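Local coordinates for tetrapyrrole methylase family protein (Chlorobaculum tepidum, PDB 3HH1), which probably catalyses, as the full-length enzyme, S-adenosylmethionine-dependent 2'-O-methylation of a cytidine ribose in 16S rRNA, this chain being its N-terminal part, at residues A[65-77]-A[98-110]. Residues are numbered along the deposited sequence; the frame is centred on the assembly and turned at random.
Sequences EERAVRQVIELLE and YTMASAAHAAGLP. With SO4 (sulfate ion), chain E.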
ATOM      1  N   GLU A  65     -11.796  11.060  -8.431  1.00 31.93           N
ATOM      2  CA  GLU A  65     -10.464  10.910  -7.873  1.00 31.31           C
ATOM      3  C   GLU A  65      -9.843  12.268  -7.661  1.00 30.05           C
ATOM      4  O   GLU A  65      -9.302  12.541  -6.577  1.00 29.43           O
ATOM      5  CB  GLU A  65      -9.586  10.071  -8.817  1.00 31.72           C
ATOM      6  CG  GLU A  65      -8.082  10.338  -8.681  1.00 34.39           C
ATOM      7  CD  GLU A  65      -7.235   9.456  -9.579  1.00 38.71           C
ATOM      8  OE1 GLU A  65      -7.729   8.407 -10.063  1.00 40.57           O
ATOM      9  OE2 GLU A  65      -6.057   9.825  -9.800  1.00 41.64           O
ATOM     10  N   GLU A  66      -9.917  13.115  -8.691  1.00 28.58           N
ATOM     11  CA  GLU A  66      -9.248  14.415  -8.677  1.00 28.28           C
ATOM     12  C   GLU A  66      -9.671  15.279  -7.505  1.00 26.05           C
ATOM     13  O   GLU A  66      -8.850  15.993  -6.928  1.00 25.96           O
ATOM     14  CB  GLU A  66      -9.550  15.229  -9.938  1.00 29.06           C
ATOM     15  CG  GLU A  66      -8.611  15.000 -11.096  1.00 32.67           C
ATOM     16  CD  GLU A  66      -8.947  15.905 -12.292  1.00 37.53           C
ATOM     17  OE1 GLU A  66     -10.160  16.119 -12.578  1.00 39.33           O
ATOM     18  OE2 GLU A  66      -7.992  16.399 -12.945  1.00 39.98           O
ATOM     19  N   ARG A  67     -10.971  15.281  -7.231  1.00 23.31           N
ATOM     20  CA  ARG A  67     -11.517  16.138  -6.196  1.00 22.50           C
ATOM     21  C   ARG A  67     -10.980  15.726  -4.816  1.00 21.01           C
ATOM     22  O   ARG A  67     -10.618  16.585  -4.018  1.00 20.45           O
ATOM     23  CB  ARG A  67     -13.044  16.068  -6.232  1.00 22.26           C
ATOM     24  CG  ARG A  67     -13.719  16.852  -5.147  1.00 25.32           C
ATOM     25  CD  ARG A  67     -15.244  16.892  -5.272  1.00 28.74           C
ATOM     26  NE  ARG A  67     -15.728  18.023  -4.480  1.00 31.95           N
ATOM     27  CZ  ARG A  67     -16.071  17.980  -3.197  1.00 33.65           C
ATOM     28  NH1 ARG A  67     -16.440  19.097  -2.590  1.00 35.98           N
ATOM     29  NH2 ARG A  67     -16.060  16.847  -2.513  1.00 36.77           N
ATOM     30  N   ALA A  68     -10.920  14.415  -4.534  1.00 20.38           N
ATOM     31  CA  ALA A  68     -10.408  13.926  -3.246  1.00 20.83           C
ATOM     32  C   ALA A  68      -8.927  14.205  -3.135  1.00 20.34           C
ATOM     33  O   ALA A  68      -8.479  14.702  -2.116  1.00 19.55           O
ATOM     34  CB  ALA A  68     -10.707  12.408  -3.033  1.00 20.90           C
ATOM     35  N   VAL A  69      -8.186  13.958  -4.199  1.00 20.26           N
ATOM     36  CA  VAL A  69      -6.751  14.246  -4.194  1.00 20.61           C
ATOM     37  C   VAL A  69      -6.499  15.750  -3.988  1.00 19.99           C
ATOM     38  O   VAL A  69      -5.666  16.155  -3.184  1.00 20.76           O
ATOM     39  CB  VAL A  69      -6.048  13.773  -5.490  1.00 20.98           C
ATOM     40  CG1 VAL A  69      -4.620  14.087  -5.388  1.00 22.76           C
ATOM     41  CG2 VAL A  69      -6.200  12.284  -5.718  1.00 21.64           C
ATOM     42  N   ARG A  70      -7.236  16.582  -4.705  1.00 20.60           N
ATOM     43  CA  ARG A  70      -7.086  18.019  -4.564  1.00 20.05           C
ATOM     44  C   ARG A  70      -7.341  18.465  -3.140  1.00 19.52           C
ATOM     45  O   ARG A  70      -6.577  19.256  -2.590  1.00 19.23           O
ATOM     46  CB  ARG A  70      -8.004  18.762  -5.503  1.00 20.46           C
ATOM     47  CG  ARG A  70      -7.809  20.229  -5.473  1.00 23.31           C
ATOM     48  CD  ARG A  70      -8.457  20.898  -6.661  1.00 26.79           C
ATOM     49  NE  ARG A  70      -9.891  20.616  -6.715  1.00 29.61           N
ATOM     50  CZ  ARG A  70     -10.503  19.835  -7.607  1.00 33.49           C
ATOM     51  NH1 ARG A  70      -9.837  19.234  -8.605  1.00 36.08           N
ATOM     52  NH2 ARG A  70     -11.819  19.673  -7.512  1.00 35.26           N
ATOM     53  N   GLN A  71      -8.409  17.971  -2.540  1.00 18.54           N
ATOM     54  CA  GLN A  71      -8.744  18.340  -1.169  1.00 19.55           C
ATOM     55  C   GLN A  71      -7.640  17.972  -0.180  1.00 19.98           C
ATOM     56  O   GLN A  71      -7.317  18.772   0.717  1.00 18.07           O
ATOM     57  CB  GLN A  71     -10.034  17.674  -0.715  1.00 18.93           C
ATOM     58  CG  GLN A  71     -11.268  18.245  -1.376  1.00 20.77           C
ATOM     59  CD  GLN A  71     -12.476  17.518  -0.892  1.00 24.29           C
ATOM     60  OE1 GLN A  71     -13.281  18.069  -0.182  1.00 31.57           O
ATOM     61  NE2 GLN A  71     -12.552  16.251  -1.177  1.00 25.19           N
ATOM     62  N   VAL A  72      -7.076  16.781  -0.348  1.00 18.43           N
ATOM     63  CA  VAL A  72      -6.023  16.303   0.552  1.00 18.37           C
ATOM     64  C   VAL A  72      -4.759  17.124   0.359  1.00 18.51           C
ATOM     65  O   VAL A  72      -4.163  17.578   1.349  1.00 19.31           O
ATOM     66  CB  VAL A  72      -5.741  14.799   0.342  1.00 19.57           C
ATOM     67  CG1 VAL A  72      -4.394  14.343   0.992  1.00 19.44           C
ATOM     68  CG2 VAL A  72      -6.945  13.960   0.806  1.00 17.79           C
ATOM     69  N   ILE A  73      -4.361  17.348  -0.892  1.00 16.06           N
ATOM     70  CA  ILE A  73      -3.152  18.128  -1.155  1.00 16.98           C
ATOM     71  C   ILE A  73      -3.295  19.550  -0.652  1.00 16.69           C
ATOM     72  O   ILE A  73      -2.361  20.083  -0.054  1.00 16.55           O
ATOM     73  CB  ILE A  73      -2.737  18.133  -2.663  1.00 17.04           C
ATOM     74  CG1 ILE A  73      -2.379  16.718  -3.162  1.00 22.00           C
ATOM     75  CG2 ILE A  73      -1.582  19.145  -2.947  1.00 15.90           C
ATOM     76  CD1 ILE A  73      -1.152  16.105  -2.585  1.00 24.82           C
ATOM     77  N   GLU A  74      -4.464  20.163  -0.846  1.00 15.83           N
ATOM     78  CA  GLU A  74      -4.683  21.507  -0.355  1.00 16.70           C
ATOM     79  C   GLU A  74      -4.577  21.549   1.145  1.00 16.70           C
ATOM     80  O   GLU A  74      -3.948  22.468   1.699  1.00 18.34           O
ATOM     81  CB  GLU A  74      -6.004  22.075  -0.861  1.00 17.49           C
ATOM     82  CG  GLU A  74      -5.906  22.381  -2.346  1.00 19.94           C
ATOM     83  CD  GLU A  74      -7.176  22.928  -2.968  1.00 26.66           C
ATOM     84  OE1 GLU A  74      -8.194  23.066  -2.263  1.00 32.18           O
ATOM     85  OE2 GLU A  74      -7.157  23.202  -4.192  1.00 29.28           O
ATOM     86  N   LEU A  75      -5.171  20.577   1.835  1.00 17.26           N
ATOM     87  CA  LEU A  75      -5.105  20.572   3.300  1.00 17.65           C
ATOM     88  C   LEU A  75      -3.648  20.409   3.800  1.00 16.43           C
ATOM     89  O   LEU A  75      -3.221  21.103   4.705  1.00 17.46           O
ATOM     90  CB  LEU A  75      -5.986  19.491   3.843  1.00 18.41           C
ATOM     91  CG  LEU A  75      -6.550  19.555   5.263  1.00 24.35           C
ATOM     92  CD1 LEU A  75      -6.853  20.974   5.799  1.00 28.27           C
ATOM     93  CD2 LEU A  75      -7.774  18.695   5.296  1.00 27.96           C
ATOM     94  N   LEU A  76      -2.900  19.511   3.186  1.00 15.49           N
ATOM     95  CA  LEU A  76      -1.480  19.296   3.538  1.00 15.65           C
ATOM     96  C   LEU A  76      -0.634  20.549   3.276  1.00 16.16           C
ATOM     97  O   LEU A  76       0.185  20.964   4.110  1.00 17.39           O
ATOM     98  CB  LEU A  76      -0.944  18.119   2.744  1.00 15.99           C
ATOM     99  CG  LEU A  76      -1.452  16.707   3.063  1.00 16.45           C
ATOM    100  CD1 LEU A  76      -0.925  15.693   2.050  1.00 13.43           C
ATOM    101  CD2 LEU A  76      -1.128  16.302   4.518  1.00 16.25           C
ATOM    102  N   GLU A  77      -0.866  21.192   2.138  1.00 16.50           N
ATOM    103  CA  GLU A  77      -0.133  22.427   1.829  1.00 18.32           C
ATOM    104  C   GLU A  77      -0.451  23.540   2.833  1.00 18.50           C
ATOM    105  O   GLU A  77       0.395  24.411   3.108  1.00 19.50           O
ATOM    106  CB  GLU A  77      -0.485  22.920   0.433  1.00 18.57           C
ATOM    107  CG  GLU A  77      -0.057  22.017  -0.708  1.00 22.04           C
ATOM    108  CD  GLU A  77       1.418  22.102  -1.013  1.00 28.79           C
ATOM    109  OE1 GLU A  77       2.099  22.955  -0.411  1.00 34.43           O
ATOM    110  OE2 GLU A  77       1.912  21.320  -1.873  1.00 31.31           O
ATOM    111  N   TYR A  98      -4.632   4.771  -2.226  1.00 20.62           N
ATOM    112  CA  TYR A  98      -3.200   5.051  -2.253  1.00 18.23           C
ATOM    113  C   TYR A  98      -2.836   6.144  -3.272  1.00 17.50           C
ATOM    114  O   TYR A  98      -1.801   6.777  -3.153  1.00 17.43           O
ATOM    115  CB  TYR A  98      -2.372   3.780  -2.521  1.00 17.93           C
ATOM    116  CG  TYR A  98      -0.950   3.985  -2.090  1.00 16.36           C
ATOM    117  CD1 TYR A  98      -0.567   3.719  -0.792  1.00 19.89           C
ATOM    118  CD2 TYR A  98       0.000   4.513  -2.975  1.00 17.84           C
ATOM    119  CE1 TYR A  98       0.726   3.948  -0.392  1.00 19.23           C
ATOM    120  CE2 TYR A  98       1.294   4.738  -2.570  1.00 18.75           C
ATOM    121  CZ  TYR A  98       1.643   4.436  -1.280  1.00 20.56           C
ATOM    122  OH  TYR A  98       2.936   4.653  -0.851  1.00 24.14           O
ATOM    123  N   THR A  99      -3.686   6.387  -4.260  1.00 18.39           N
ATOM    124  CA  THR A  99      -3.445   7.478  -5.195  1.00 19.99           C
ATOM    125  C   THR A  99      -3.213   8.791  -4.466  1.00 18.68           C
ATOM    126  O   THR A  99      -2.428   9.624  -4.911  1.00 18.96           O
ATOM    127  CB  THR A  99      -4.557   7.647  -6.141  1.00 21.05           C
ATOM    128  OG1 THR A  99      -4.900   6.346  -6.673  1.00 28.04           O
ATOM    129  CG2 THR A  99      -4.088   8.571  -7.304  1.00 24.25           C
HETATM  130  N   MSE A 100      -3.878   8.961  -3.324  1.00 16.97           N
HETATM  131  CA  MSE A 100      -3.704  10.168  -2.537  1.00 16.96           C
HETATM  132  C   MSE A 100      -2.339  10.260  -1.891  1.00 16.69           C
HETATM  133  O   MSE A 100      -1.771  11.354  -1.816  1.00 15.75           O
HETATM  134  CB  MSE A 100      -4.849  10.308  -1.518  1.00 17.27           C
HETATM  135  CG  MSE A 100      -6.180  10.624  -2.122  1.00 19.20           C
HETATM  136 SE   MSE A 100      -7.668  10.531  -0.806  0.80 22.40          SE
HETATM  137  CE  MSE A 100      -7.651   8.640  -0.450  1.00 22.29           C
ATOM    138  N   ALA A 101      -1.789   9.139  -1.416  1.00 16.05           N
ATOM    139  CA  ALA A 101      -0.424   9.084  -0.899  1.00 15.89           C
ATOM    140  C   ALA A 101       0.617   9.292  -1.986  1.00 16.45           C
ATOM    141  O   ALA A 101       1.608   9.991  -1.795  1.00 17.95           O
ATOM    142  CB  ALA A 101      -0.172   7.758  -0.160  1.00 17.22           C
ATOM    143  N   SER A 102       0.431   8.687  -3.149  1.00 16.82           N
ATOM    144  CA  SER A 102       1.340   8.936  -4.261  1.00 16.74           C
ATOM    145  C   SER A 102       1.299  10.411  -4.710  1.00 16.08           C
ATOM    146  O   SER A 102       2.345  10.995  -5.012  1.00 17.60           O
ATOM    147  CB  SER A 102       1.016   7.986  -5.398  1.00 17.82           C
ATOM    148  OG  SER A 102       1.839   8.243  -6.523  1.00 19.98           O
ATOM    149  N   ALA A 103       0.115  11.039  -4.749  1.00 16.15           N
ATOM    150  CA  ALA A 103       0.040  12.446  -5.099  1.00 15.32           C
ATOM    151  C   ALA A 103       0.792  13.323  -4.058  1.00 15.50           C
ATOM    152  O   ALA A 103       1.483  14.275  -4.410  1.00 15.96           O
ATOM    153  CB  ALA A 103      -1.444  12.897  -5.269  1.00 14.64           C
ATOM    154  N   ALA A 104       0.632  13.024  -2.770  1.00 14.77           N
ATOM    155  CA  ALA A 104       1.325  13.781  -1.717  1.00 15.25           C
ATOM    156  C   ALA A 104       2.802  13.674  -1.919  1.00 16.40           C
ATOM    157  O   ALA A 104       3.534  14.659  -1.826  1.00 16.90           O
ATOM    158  CB  ALA A 104       0.962  13.237  -0.292  1.00 14.75           C
ATOM    159  N   HIS A 105       3.269  12.465  -2.186  1.00 16.46           N
ATOM    160  CA  HIS A 105       4.703  12.285  -2.472  1.00 17.30           C
ATOM    161  C   HIS A 105       5.170  13.103  -3.703  1.00 17.54           C
ATOM    162  O   HIS A 105       6.246  13.760  -3.676  1.00 15.35           O
ATOM    163  CB  HIS A 105       5.025  10.822  -2.693  1.00 18.36           C
ATOM    164  CG  HIS A 105       6.502  10.562  -2.829  1.00 22.26           C
ATOM    165  ND1 HIS A 105       7.081  10.166  -4.020  1.00 27.88           N
ATOM    166  CD2 HIS A 105       7.516  10.669  -1.937  1.00 25.29           C
ATOM    167  CE1 HIS A 105       8.388  10.035  -3.853  1.00 24.80           C
ATOM    168  NE2 HIS A 105       8.679  10.324  -2.596  1.00 26.77           N
ATOM    169  N   ALA A 106       4.363  13.077  -4.755  1.00 17.62           N
ATOM    170  CA  ALA A 106       4.660  13.861  -5.972  1.00 18.31           C
ATOM    171  C   ALA A 106       4.753  15.373  -5.669  1.00 18.13           C
ATOM    172  O   ALA A 106       5.503  16.095  -6.315  1.00 18.59           O
ATOM    173  CB  ALA A 106       3.614  13.587  -7.053  1.00 17.91           C
ATOM    174  N   ALA A 107       3.983  15.840  -4.689  1.00 18.31           N
ATOM    175  CA  ALA A 107       3.990  17.205  -4.260  1.00 17.95           C
ATOM    176  C   ALA A 107       5.062  17.519  -3.198  1.00 19.39           C
ATOM    177  O   ALA A 107       5.128  18.656  -2.735  1.00 19.71           O
ATOM    178  CB  ALA A 107       2.624  17.608  -3.764  1.00 17.90           C
ATOM    179  N   GLY A 108       5.924  16.561  -2.853  1.00 19.52           N
ATOM    180  CA  GLY A 108       6.970  16.820  -1.888  1.00 19.49           C
ATOM    181  C   GLY A 108       6.446  16.911  -0.462  1.00 20.12           C
ATOM    182  O   GLY A 108       7.074  17.541   0.398  1.00 20.61           O
ATOM    183  N   LEU A 109       5.322  16.251  -0.202  1.00 19.05           N
ATOM    184  CA  LEU A 109       4.711  16.255   1.117  1.00 20.24           C
ATOM    185  C   LEU A 109       4.984  14.923   1.824  1.00 21.79           C
ATOM    186  O   LEU A 109       5.021  13.883   1.186  1.00 19.97           O
ATOM    187  CB  LEU A 109       3.206  16.517   0.981  1.00 19.51           C
ATOM    188  CG  LEU A 109       2.843  17.846   0.288  1.00 17.68           C
ATOM    189  CD1 LEU A 109       1.340  17.841  -0.140  1.00 16.64           C
ATOM    190  CD2 LEU A 109       3.121  19.020   1.213  1.00 19.82           C
ATOM    191  N   PRO A 110       5.166  14.958   3.149  1.00 26.08           N
ATOM    192  CA  PRO A 110       5.554  13.778   3.914  1.00 26.93           C
ATOM    193  C   PRO A 110       4.427  12.753   4.005  1.00 27.66           C
ATOM    194  O   PRO A 110       3.270  13.140   4.170  1.00 27.33           O
ATOM    195  CB  PRO A 110       5.864  14.324   5.304  1.00 28.61           C
ATOM    196  CG  PRO A 110       5.638  15.715   5.300  1.00 27.55           C
ATOM    197  CD  PRO A 110       5.195  16.180   3.962  1.00 27.44           C
TER
HETATM  198  S   SO4 E   1     -14.549  21.280  -5.609  1.00103.42           S
HETATM  199  O1  SO4 E   1     -13.129  20.936  -5.448  1.00102.15           O
HETATM  200  O2  SO4 E   1     -14.667  22.392  -6.553  1.00103.14           O
HETATM  201  O3  SO4 E   1     -15.298  20.137  -6.128  1.00103.43           O
HETATM  202  O4  SO4 E   1     -15.147  21.659  -4.327  1.00103.06           O
HETATM  203  O   HOH W   1       4.287  21.180  -2.275  1.00 28.98           O
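M100, L109 and V69 bury the most surface where helix 65-77 meets helix 98-106 and the turn after it. M100 is a selenomethionine. Its CG lies 4.0 Å from V69 CG2, and its SE reaches further, to 3.9 Å from V72 CG2. The extended chi2 (172°) carries the selenium out to V72. A68 CB also borders the selenium, and L84 of strand 82-87 touches M100 from the sheet.

V69 divides its two methyls between neighbours one turn apart. CG2 takes M100, while CG1, anti to the backbone N, presses on A103 CB at 3.4 Å, tighter than usual van der Waals contact. The helix axes pass 9.6 Å apart at a crossing angle of -47°, with A103 and A104 meeting V69 and I73 between them. I73 sends CD1 onto the backbone of the second helix, 3.5 Å from A104 CA.

L109 closes the other end. Its CD1 sits 3.7 Å from L76 CB and also meets I73 CD1 and L76 CD1. L76 CD1 reaches A104 CB as well. L109 belongs to the Schellman motif that ends the helix: G108 has positive phi, G108 N bonds to H105 O and L109 N to A104 O. This reversal returns the leucine side chain to helix 65-77. E77 lies across L109 at about a right angle.

Away from this interface, R67 and R70 grip a sulfate, probably from the crystallisation liquor. V72, L76 and A104 rest on L8 of strand 8-13. Two neighbouring helices thus pack together on one face of the parallel sheet, as in the alpha/beta N-terminal domain of tetrapyrrole methylases.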